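Local coordinates for protein flavoenzyme PA4991 (Pseudomonas aeruginosa PAO1, PDB 5EZ7) that binds one FAD per subunit and probably works as an FAD-dependent oxidoreductase, though its physiological substrate is unknown, at residues Gly280-Arg293 with Gly306-Ala318. Sequence-based numbering, arbitrary orientation.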
loop_
_atom_site.group_PDB
_atom_site.type_symbol
_atom_site.label_atom_id
_atom_site.label_comp_id
_atom_site.label_asym_id
_atom_site.label_seq_id
_atom_site.Cartn_x
_atom_site.Cartn_y
_atom_site.Cartn_z
ATOM N N GLY A 280 -0.042 21.838 -1.573
ATOM C CA GLY A 280 -1.169 21.186 -2.216
ATOM C C GLY A 280 -2.322 20.919 -1.272
ATOM O O GLY A 280 -3.489 21.172 -1.604
ATOM N N VAL A 281 -1.999 20.414 -0.092
ATOM C CA VAL A 281 -3.013 20.183 0.931
ATOM C C VAL A 281 -3.758 21.476 1.252
ATOM O O VAL A 281 -4.965 21.451 1.382
ATOM C CB VAL A 281 -2.443 19.493 2.210
ATOM C CG1 VAL A 281 -3.478 19.444 3.334
ATOM C CG2 VAL A 281 -1.998 18.060 1.898
ATOM N N ALA A 282 -3.066 22.604 1.326
ATOM C CA ALA A 282 -3.733 23.859 1.698
ATOM C C ALA A 282 -4.625 24.444 0.572
ATOM O O ALA A 282 -5.563 25.177 0.852
ATOM C CB ALA A 282 -2.704 24.888 2.156
ATOM N N ARG A 283 -4.325 24.140 -0.683
ATOM C CA ARG A 283 -5.145 24.583 -1.805
ATOM C C ARG A 283 -6.436 23.756 -1.893
ATOM O O ARG A 283 -6.444 22.526 -1.703
ATOM C CB ARG A 283 -4.382 24.445 -3.138
ATOM C CG ARG A 283 -3.197 25.393 -3.327
ATOM C CD ARG A 283 -2.604 25.298 -4.741
ATOM N NE ARG A 283 -1.799 24.082 -4.906
ATOM C CZ ARG A 283 -0.474 23.978 -4.742
ATOM N NH1 ARG A 283 0.294 25.031 -4.420
ATOM N NH2 ARG A 283 0.110 22.795 -4.933
ATOM N N ASP A 284 -7.524 24.432 -2.226
ATOM C CA ASP A 284 -8.786 23.764 -2.517
ATOM C C ASP A 284 -8.715 23.054 -3.880
ATOM O O ASP A 284 -7.720 23.149 -4.606
ATOM C CB ASP A 284 -9.974 24.755 -2.435
ATOM C CG ASP A 284 -9.790 25.987 -3.348
ATOM O OD1 ASP A 284 -10.102 25.897 -4.571
ATOM O OD2 ASP A 284 -9.289 27.036 -2.832
ATOM N N GLU A 285 -9.779 22.337 -4.214
ATOM C CA GLU A 285 -9.786 21.483 -5.389
ATOM C C GLU A 285 -9.448 22.212 -6.743
ATOM O O GLU A 285 -8.620 21.723 -7.538
ATOM C CB GLU A 285 -11.117 20.724 -5.474
ATOM C CG GLU A 285 -11.088 19.664 -6.570
ATOM C CD GLU A 285 -12.392 18.907 -6.776
ATOM O OE1 GLU A 285 -13.458 19.529 -6.543
ATOM O OE2 GLU A 285 -12.327 17.703 -7.198
ATOM N N ALA A 286 -10.096 23.358 -6.964
ATOM C CA ALA A 286 -9.896 24.164 -8.149
ATOM C C ALA A 286 -8.506 24.780 -8.235
ATOM O O ALA A 286 -7.892 24.743 -9.281
ATOM C CB ALA A 286 -10.964 25.251 -8.240
ATOM N N ALA A 287 -8.039 25.374 -7.147
ATOM C CA ALA A 287 -6.652 25.839 -7.054
ATOM C C ALA A 287 -5.646 24.692 -7.282
ATOM O O ALA A 287 -4.654 24.864 -7.985
ATOM C CB ALA A 287 -6.412 26.510 -5.704
ATOM N N GLN A 288 -5.925 23.513 -6.719
ATOM C CA GLN A 288 -5.028 22.356 -6.910
ATOM C C GLN A 288 -5.027 21.826 -8.340
ATOM O O GLN A 288 -3.963 21.516 -8.884
ATOM C CB GLN A 288 -5.338 21.236 -5.906
ATOM C CG GLN A 288 -4.430 20.018 -6.015
ATOM C CD GLN A 288 -2.989 20.272 -5.595
ATOM O OE1 GLN A 288 -2.476 21.395 -5.651
ATOM N NE2 GLN A 288 -2.329 19.217 -5.169
ATOM N N ILE A 289 -6.215 21.744 -8.939
ATOM C CA ILE A 289 -6.351 21.448 -10.364
ATOM C C ILE A 289 -5.639 22.483 -11.202
ATOM O O ILE A 289 -4.866 22.128 -12.056
ATOM C CB ILE A 289 -7.829 21.314 -10.775
ATOM C CG1 ILE A 289 -8.335 19.934 -10.294
ATOM C CG2 ILE A 289 -8.044 21.480 -12.290
ATOM C CD1 ILE A 289 -9.857 19.869 -10.149
ATOM N N ALA A 290 -5.876 23.754 -10.938
ATOM C CA ALA A 290 -5.258 24.810 -11.735
ATOM C C ALA A 290 -3.725 24.749 -11.668
ATOM O O ALA A 290 -3.065 24.937 -12.688
ATOM C CB ALA A 290 -5.763 26.179 -11.314
ATOM N N GLU A 291 -3.185 24.457 -10.483
ATOM C CA GLU A 291 -1.733 24.261 -10.281
ATOM C C GLU A 291 -1.197 23.067 -11.114
ATOM O O GLU A 291 -0.172 23.149 -11.826
ATOM C CB GLU A 291 -1.452 24.043 -8.787
ATOM C CG GLU A 291 0.005 23.852 -8.406
ATOM C CD GLU A 291 0.883 25.078 -8.699
ATOM O OE1 GLU A 291 0.408 26.231 -8.612
ATOM O OE2 GLU A 291 2.069 24.900 -9.042
ATOM N N ALA A 292 -1.921 21.973 -11.041
ATOM C CA ALA A 292 -1.655 20.827 -11.883
ATOM C C ALA A 292 -1.666 21.154 -13.377
ATOM O O ALA A 292 -0.794 20.653 -14.082
ATOM C CB ALA A 292 -2.648 19.711 -11.601
ATOM N N ARG A 293 -2.601 21.987 -13.863
ATOM C CA ARG A 293 -2.614 22.334 -15.317
ATOM C C ARG A 293 -1.415 23.135 -15.730
ATOM O O ARG A 293 -0.885 22.905 -16.797
ATOM C CB ARG A 293 -3.783 23.199 -15.755
ATOM C CG ARG A 293 -5.131 22.558 -15.745
ATOM C CD ARG A 293 -6.136 23.584 -16.244
ATOM N NE ARG A 293 -7.493 23.118 -16.000
ATOM C CZ ARG A 293 -8.223 22.393 -16.853
ATOM N NH1 ARG A 293 -7.741 22.040 -18.063
ATOM N NH2 ARG A 293 -9.467 22.013 -16.501
ATOM N N GLY A 306 -6.880 19.668 -23.275
ATOM C CA GLY A 306 -8.148 20.402 -23.433
ATOM C C GLY A 306 -9.445 19.599 -23.236
ATOM O O GLY A 306 -10.479 20.146 -22.843
ATOM N N GLN A 307 -9.404 18.307 -23.507
ATOM C CA GLN A 307 -10.582 17.476 -23.373
ATOM C C GLN A 307 -10.568 16.607 -22.117
ATOM O O GLN A 307 -11.417 15.748 -21.959
ATOM C CB GLN A 307 -10.677 16.609 -24.621
ATOM C CG GLN A 307 -10.744 17.480 -25.858
ATOM C CD GLN A 307 -12.074 17.345 -26.515
ATOM O OE1 GLN A 307 -13.106 17.755 -25.956
ATOM N NE2 GLN A 307 -12.082 16.708 -27.690
ATOM N N ALA A 308 -9.625 16.866 -21.220
ATOM C CA ALA A 308 -9.379 16.017 -20.094
ATOM C C ALA A 308 -10.397 16.266 -19.012
ATOM O O ALA A 308 -10.918 17.367 -18.874
ATOM C CB ALA A 308 -7.996 16.251 -19.557
ATOM N N GLN A 309 -10.683 15.237 -18.232
ATOM C CA GLN A 309 -11.393 15.449 -16.978
ATOM C C GLN A 309 -10.380 15.465 -15.837
ATOM O O GLN A 309 -9.357 14.783 -15.929
ATOM C CB GLN A 309 -12.401 14.349 -16.725
ATOM C CG GLN A 309 -13.507 14.234 -17.759
ATOM C CD GLN A 309 -14.253 12.965 -17.483
ATOM O OE1 GLN A 309 -13.881 11.912 -17.989
ATOM N NE2 GLN A 309 -15.183 13.017 -16.544
ATOM N N TRP A 310 -10.716 16.211 -14.783
ATOM C CA TRP A 310 -9.840 16.515 -13.670
ATOM C C TRP A 310 -10.566 16.288 -12.362
ATOM O O TRP A 310 -11.703 16.716 -12.187
ATOM C CB TRP A 310 -9.438 17.977 -13.680
ATOM C CG TRP A 310 -8.706 18.392 -14.882
ATOM C CD1 TRP A 310 -9.254 18.806 -16.084
ATOM C CD2 TRP A 310 -7.288 18.489 -15.035
ATOM N NE1 TRP A 310 -8.252 19.137 -16.957
ATOM C CE2 TRP A 310 -7.039 18.943 -16.344
ATOM C CE3 TRP A 310 -6.196 18.230 -14.191
ATOM C CZ2 TRP A 310 -5.753 19.128 -16.832
ATOM C CZ3 TRP A 310 -4.922 18.418 -14.674
ATOM C CH2 TRP A 310 -4.709 18.863 -15.983
ATOM N N ALA A 311 -9.886 15.640 -11.428
ATOM C CA ALA A 311 -10.393 15.472 -10.072
ATOM C C ALA A 311 -9.225 15.481 -9.093
ATOM O O ALA A 311 -8.068 15.381 -9.490
ATOM C CB ALA A 311 -11.152 14.154 -9.989
ATOM N N THR A 312 -9.505 15.601 -7.810
ATOM C CA THR A 312 -8.471 15.460 -6.808
ATOM C C THR A 312 -8.926 14.498 -5.735
ATOM O O THR A 312 -10.111 14.134 -5.656
ATOM C CB THR A 312 -8.064 16.785 -6.190
ATOM O OG1 THR A 312 -9.005 17.142 -5.178
ATOM C CG2 THR A 312 -7.943 17.866 -7.273
ATOM N N LEU A 313 -7.964 14.072 -4.926
ATOM C CA LEU A 313 -8.215 13.123 -3.882
ATOM C C LEU A 313 -7.411 13.483 -2.634
ATOM O O LEU A 313 -6.187 13.637 -2.709
ATOM C CB LEU A 313 -7.768 11.787 -4.403
ATOM C CG LEU A 313 -7.852 10.615 -3.441
ATOM C CD1 LEU A 313 -9.317 10.250 -3.214
ATOM C CD2 LEU A 313 -7.100 9.464 -4.036
ATOM N N ARG A 314 -8.106 13.619 -1.496
ATOM C CA ARG A 314 -7.493 13.900 -0.199
ATOM C C ARG A 314 -7.396 12.573 0.522
ATOM O O ARG A 314 -8.364 11.827 0.559
ATOM C CB ARG A 314 -8.322 14.903 0.594
ATOM C CG ARG A 314 -8.829 16.056 -0.260
ATOM C CD ARG A 314 -9.363 17.247 0.543
ATOM N NE ARG A 314 -8.207 18.012 0.890
ATOM C CZ ARG A 314 -7.862 19.235 0.489
ATOM N NH1 ARG A 314 -8.648 20.012 -0.233
ATOM N NH2 ARG A 314 -6.685 19.701 0.895
ATOM N N VAL A 315 -6.221 12.238 1.038
ATOM C CA VAL A 315 -6.052 11.019 1.825
ATOM C C VAL A 315 -4.894 11.189 2.784
ATOM O O VAL A 315 -3.881 11.825 2.470
ATOM C CB VAL A 315 -5.864 9.767 0.934
ATOM C CG1 VAL A 315 -4.740 9.935 -0.058
ATOM C CG2 VAL A 315 -5.627 8.504 1.746
ATOM N N ASP A 316 -5.078 10.651 3.976
ATOM C CA ASP A 316 -4.062 10.676 5.048
ATOM C C ASP A 316 -3.134 9.472 4.945
ATOM O O ASP A 316 -3.599 8.349 4.730
ATOM C CB ASP A 316 -4.732 10.591 6.405
ATOM C CG ASP A 316 -5.453 11.843 6.783
ATOM O OD1 ASP A 316 -5.104 12.926 6.253
ATOM O OD2 ASP A 316 -6.358 11.728 7.657
ATOM N N ARG A 317 -1.830 9.704 5.063
ATOM C CA ARG A 317 -0.884 8.612 5.298
ATOM C C ARG A 317 -0.926 8.319 6.784
ATOM O O ARG A 317 -0.884 9.239 7.579
ATOM C CB ARG A 317 0.521 8.990 4.859
ATOM C CG ARG A 317 0.660 9.087 3.351
ATOM C CD ARG A 317 1.896 9.877 2.969
ATOM N NE ARG A 317 1.697 11.281 3.261
ATOM C CZ ARG A 317 2.518 12.275 2.897
ATOM N NH1 ARG A 317 2.234 13.537 3.248
ATOM N NH2 ARG A 317 3.622 12.016 2.187
ATOM N N ALA A 318 -0.989 7.035 7.137
ATOM C CA ALA A 318 -1.027 6.552 8.507
ATOM C C ALA A 318 0.328 5.971 8.863
ATOM O O ALA A 318 0.750 4.987 8.282
ATOM C CB ALA A 318 -2.109 5.512 8.664
#
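Arg293 lays its side chain over one face of the Trp310 indole. Its CG sits above the six-membered ring, 4.0 Å from the centroid in a CH-pi contact, and the chain then runs extended to NE, carrying the guanidinium onto the five-membered ring. There CZ lies 3.8 Å from the centroid, an off-centre cation-pi contact with the two planes 48° apart. NH1 of Arg293 comes within 3.1 Å of Trp310 NE1, but both are donors, so this is no hydrogen bond. Ile289 packs against the indole nearer its root, CG2 being 4.0 Å from Trp310 CB, while Ala292 CB meets Trp310 CZ3.

Ile289 also reaches the next inward residue of the strand, CG1 lying 3.7 Å from Thr312 CG2. With OG1 between backbone N and carbonyl carbon (chi1 81°), Thr312 turns its methyl to Ile289 and Glu285 CG, and its hydroxyl hydrogen-bonds to His230. In this DAO-family fold, strand 309-320 is an edge strand of the large mixed sheet, paired antiparallel with 224-236, and helix 285-299 crosses one face of that sheet, its residues 285-293 running at 119° to residues 309-318 of the strand. Farther along, Val315 and Arg317 touch the FAD.

Arg314 bends at chi3 to bring NH2 to Val281 O, in the short helix 278-282; at 2.5 Å the pair is suspiciously close and poorly angled, so the bond is weak and doubtful in detail. Between the two helices, Arg283 grips Gln288 OE1 side-on with NE and NH2, the acceptor lying in the guanidinium plane, and Glu291 CG covers one face of that guanidinium. Gln288 NE2 is held by the carbonyls of Ile275 and His230, which ties the buried amide at both ends. Asp284 OD1 caps helix 285-299 through a weak bond from Ala287 N.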